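Local coordinates for sister chromatid cohesion protein PDS5 homolog C (Arabidopsis thaliana, PDB 7DE9), which binds a monomethylated histone H3 tail through its tudor domain and acts as a cohesin cofactor in DNA repair and sister chromatid cohesion, at residues Ile17-Pro22 / Val44-Gly49. Sequence-based numbering, arbitrary orientation.
Sequences IKVWWP and VIYDDG
Both W21 and Y46 carry CG beside the backbone N and opposite the carbonyl carbon, each with chi1 -69°. This swings the two rings toward each other from strands that run nearly at right angles. The indole turns an edge to the face of the phenol in an offset edge-to-face pair. The planes stand at 88°, and the centroids of the W21 five-membered ring and the Y46 ring are 5.6 Å apart. W21 CZ2 comes to 4.1 Å from Y46 CE2. Y46 OH lies in the indole plane, 3.3 Å from W21 NE1. The hydroxyl is also hydrogen-bonded to the carboxylate of E52, which helps fix the far end of the phenol.

The two strands belong to the curved antiparallel sheet of a tudor domain, of the SH3-like clan, and strand 26-36 runs between them. V19, W21, P22 and Y46 pack on the monomethylated histone H3 peptide. Its modified side chain lies on W21 and Y46, and a basic side chain makes a cation-pi contact to W21.

V19 CB meets the Y46 ring edge, 4.0 Å from CE1. V19 CB, CG1 and CG2 all lie within 3.5 Å of Y46 OH. On the Y46 strand itself, V44 CG1 sits above one ring face, offset toward the rim. Toward I17 and V44 the contact is apolar. I17 CG1 sits between the backbone N and the carbonyl carbon, chi1 69°, and its extended chain carries CD1 to 4.1 Å from V44 CG2.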
loop_
_atom_site.group_PDB
_atom_site.type_symbol
_atom_site.label_atom_id
_atom_site.label_comp_id
_atom_site.label_asym_id
_atom_site.label_seq_id
_atom_site.Cartn_x
_atom_site.Cartn_y
_atom_site.Cartn_z
ATOM N N ILE A 17 2.020 6.959 0.278
ATOM C CA ILE A 17 2.301 6.313 -0.991
ATOM C C ILE A 17 1.062 6.272 -1.869
ATOM O O ILE A 17 -0.051 6.522 -1.411
ATOM C CB ILE A 17 2.828 4.879 -0.799
ATOM C CG1 ILE A 17 1.736 3.956 -0.256
ATOM C CG2 ILE A 17 4.048 4.867 0.120
ATOM C CD1 ILE A 17 2.184 2.513 -0.141
ATOM N N LYS A 18 1.267 5.987 -3.146
ATOM C CA LYS A 18 0.146 5.681 -4.012
ATOM C C LYS A 18 0.315 4.259 -4.526
ATOM O O LYS A 18 1.391 3.863 -4.983
ATOM C CB LYS A 18 0.019 6.693 -5.151
ATOM C CG LYS A 18 1.265 6.935 -5.964
ATOM C CD LYS A 18 1.104 8.227 -6.756
ATOM C CE LYS A 18 1.835 8.179 -8.085
ATOM N NZ LYS A 18 1.659 9.446 -8.848
ATOM N N VAL A 19 -0.757 3.490 -4.405
ATOM C CA VAL A 19 -0.750 2.074 -4.742
ATOM C C VAL A 19 -1.570 1.861 -6.009
ATOM O O VAL A 19 -2.675 2.394 -6.140
ATOM C CB VAL A 19 -1.317 1.206 -3.594
ATOM C CG1 VAL A 19 -1.195 -0.264 -3.926
ATOM C CG2 VAL A 19 -0.602 1.510 -2.277
ATOM N N TRP A 20 -1.009 1.099 -6.940
ATOM C CA TRP A 20 -1.665 0.801 -8.206
ATOM C C TRP A 20 -2.667 -0.346 -8.064
ATOM O O TRP A 20 -2.304 -1.454 -7.671
ATOM C CB TRP A 20 -0.603 0.469 -9.261
ATOM C CG TRP A 20 -1.124 0.087 -10.594
ATOM C CD1 TRP A 20 -1.216 -1.175 -11.104
ATOM C CD2 TRP A 20 -1.608 0.970 -11.611
ATOM N NE1 TRP A 20 -1.736 -1.131 -12.373
ATOM C CE2 TRP A 20 -1.989 0.175 -12.707
ATOM C CE3 TRP A 20 -1.766 2.359 -11.698
ATOM C CZ2 TRP A 20 -2.515 0.717 -13.878
ATOM C CZ3 TRP A 20 -2.288 2.896 -12.857
ATOM C CH2 TRP A 20 -2.655 2.075 -13.936
ATOM N N TRP A 21 -3.928 -0.072 -8.377
ATOM C CA TRP A 21 -4.944 -1.113 -8.513
ATOM C C TRP A 21 -5.159 -1.355 -10.001
ATOM O O TRP A 21 -5.746 -0.505 -10.703
ATOM C CB TRP A 21 -6.263 -0.722 -7.846
ATOM C CG TRP A 21 -6.220 -0.653 -6.347
ATOM C CD1 TRP A 21 -5.134 -0.387 -5.564
ATOM C CD2 TRP A 21 -7.317 -0.862 -5.458
ATOM N NE1 TRP A 21 -5.497 -0.409 -4.238
ATOM C CE2 TRP A 21 -6.831 -0.703 -4.147
ATOM C CE3 TRP A 21 -8.671 -1.164 -5.644
ATOM C CZ2 TRP A 21 -7.645 -0.840 -3.029
ATOM C CZ3 TRP A 21 -9.481 -1.297 -4.532
ATOM C CH2 TRP A 21 -8.965 -1.135 -3.240
ATOM N N PRO A 22 -4.644 -2.494 -10.491
ATOM C CA PRO A 22 -4.663 -2.844 -11.915
ATOM C C PRO A 22 -6.071 -2.891 -12.495
ATOM O O PRO A 22 -6.273 -2.488 -13.642
ATOM C CB PRO A 22 -4.023 -4.234 -11.941
ATOM C CG PRO A 22 -3.163 -4.280 -10.739
ATOM C CD PRO A 22 -3.854 -3.454 -9.697
ATOM N N VAL A 44 -1.692 -0.570 4.685
ATOM C CA VAL A 44 -1.935 0.713 4.034
ATOM C C VAL A 44 -3.351 1.190 4.330
ATOM O O VAL A 44 -4.333 0.466 4.096
ATOM C CB VAL A 44 -1.717 0.630 2.508
ATOM C CG1 VAL A 44 -2.067 1.953 1.831
ATOM C CG2 VAL A 44 -0.277 0.247 2.207
ATOM N N ILE A 45 -3.446 2.401 4.875
ATOM C CA ILE A 45 -4.743 3.020 5.120
ATOM C C ILE A 45 -4.949 4.080 4.058
ATOM O O ILE A 45 -4.175 5.027 3.968
ATOM C CB ILE A 45 -4.849 3.646 6.529
ATOM C CG1 ILE A 45 -5.087 2.566 7.586
ATOM C CG2 ILE A 45 -6.014 4.623 6.598
ATOM C CD1 ILE A 45 -3.884 1.781 7.949
ATOM N N TYR A 46 -5.991 3.913 3.248
ATOM C CA TYR A 46 -6.242 4.799 2.116
ATOM C C TYR A 46 -7.045 6.047 2.469
ATOM O O TYR A 46 -7.801 6.063 3.443
ATOM C CB TYR A 46 -6.969 4.034 1.007
ATOM C CG TYR A 46 -6.115 2.985 0.334
ATOM C CD1 TYR A 46 -5.226 3.330 -0.681
ATOM C CD2 TYR A 46 -6.192 1.647 0.714
ATOM C CE1 TYR A 46 -4.436 2.378 -1.300
ATOM C CE2 TYR A 46 -5.405 0.683 0.101
ATOM C CZ TYR A 46 -4.532 1.055 -0.908
ATOM O OH TYR A 46 -3.749 0.103 -1.523
ATOM N N ASP A 47 -6.866 7.083 1.650
ATOM C CA ASP A 47 -7.633 8.323 1.719
ATOM C C ASP A 47 -9.131 8.105 1.868
ATOM O O ASP A 47 -9.806 8.812 2.615
ATOM C CB ASP A 47 -7.394 9.156 0.455
ATOM C CG ASP A 47 -6.202 10.072 0.571
ATOM O OD1 ASP A 47 -5.747 10.314 1.707
ATOM O OD2 ASP A 47 -5.725 10.558 -0.477
ATOM N N ASP A 48 -9.653 7.131 1.134
ATOM C CA ASP A 48 -11.095 6.969 1.030
ATOM C C ASP A 48 -11.664 5.996 2.062
ATOM O O ASP A 48 -12.834 5.623 1.995
ATOM C CB ASP A 48 -11.469 6.518 -0.382
ATOM C CG ASP A 48 -10.779 5.237 -0.795
ATOM O OD1 ASP A 48 -10.217 4.540 0.078
ATOM O OD2 ASP A 48 -10.798 4.926 -2.004
ATOM N N GLY A 49 -10.829 5.575 3.005
ATOM C CA GLY A 49 -11.291 4.749 4.102
ATOM C C GLY A 49 -11.033 3.267 3.935
ATOM O O GLY A 49 -11.247 2.485 4.865
#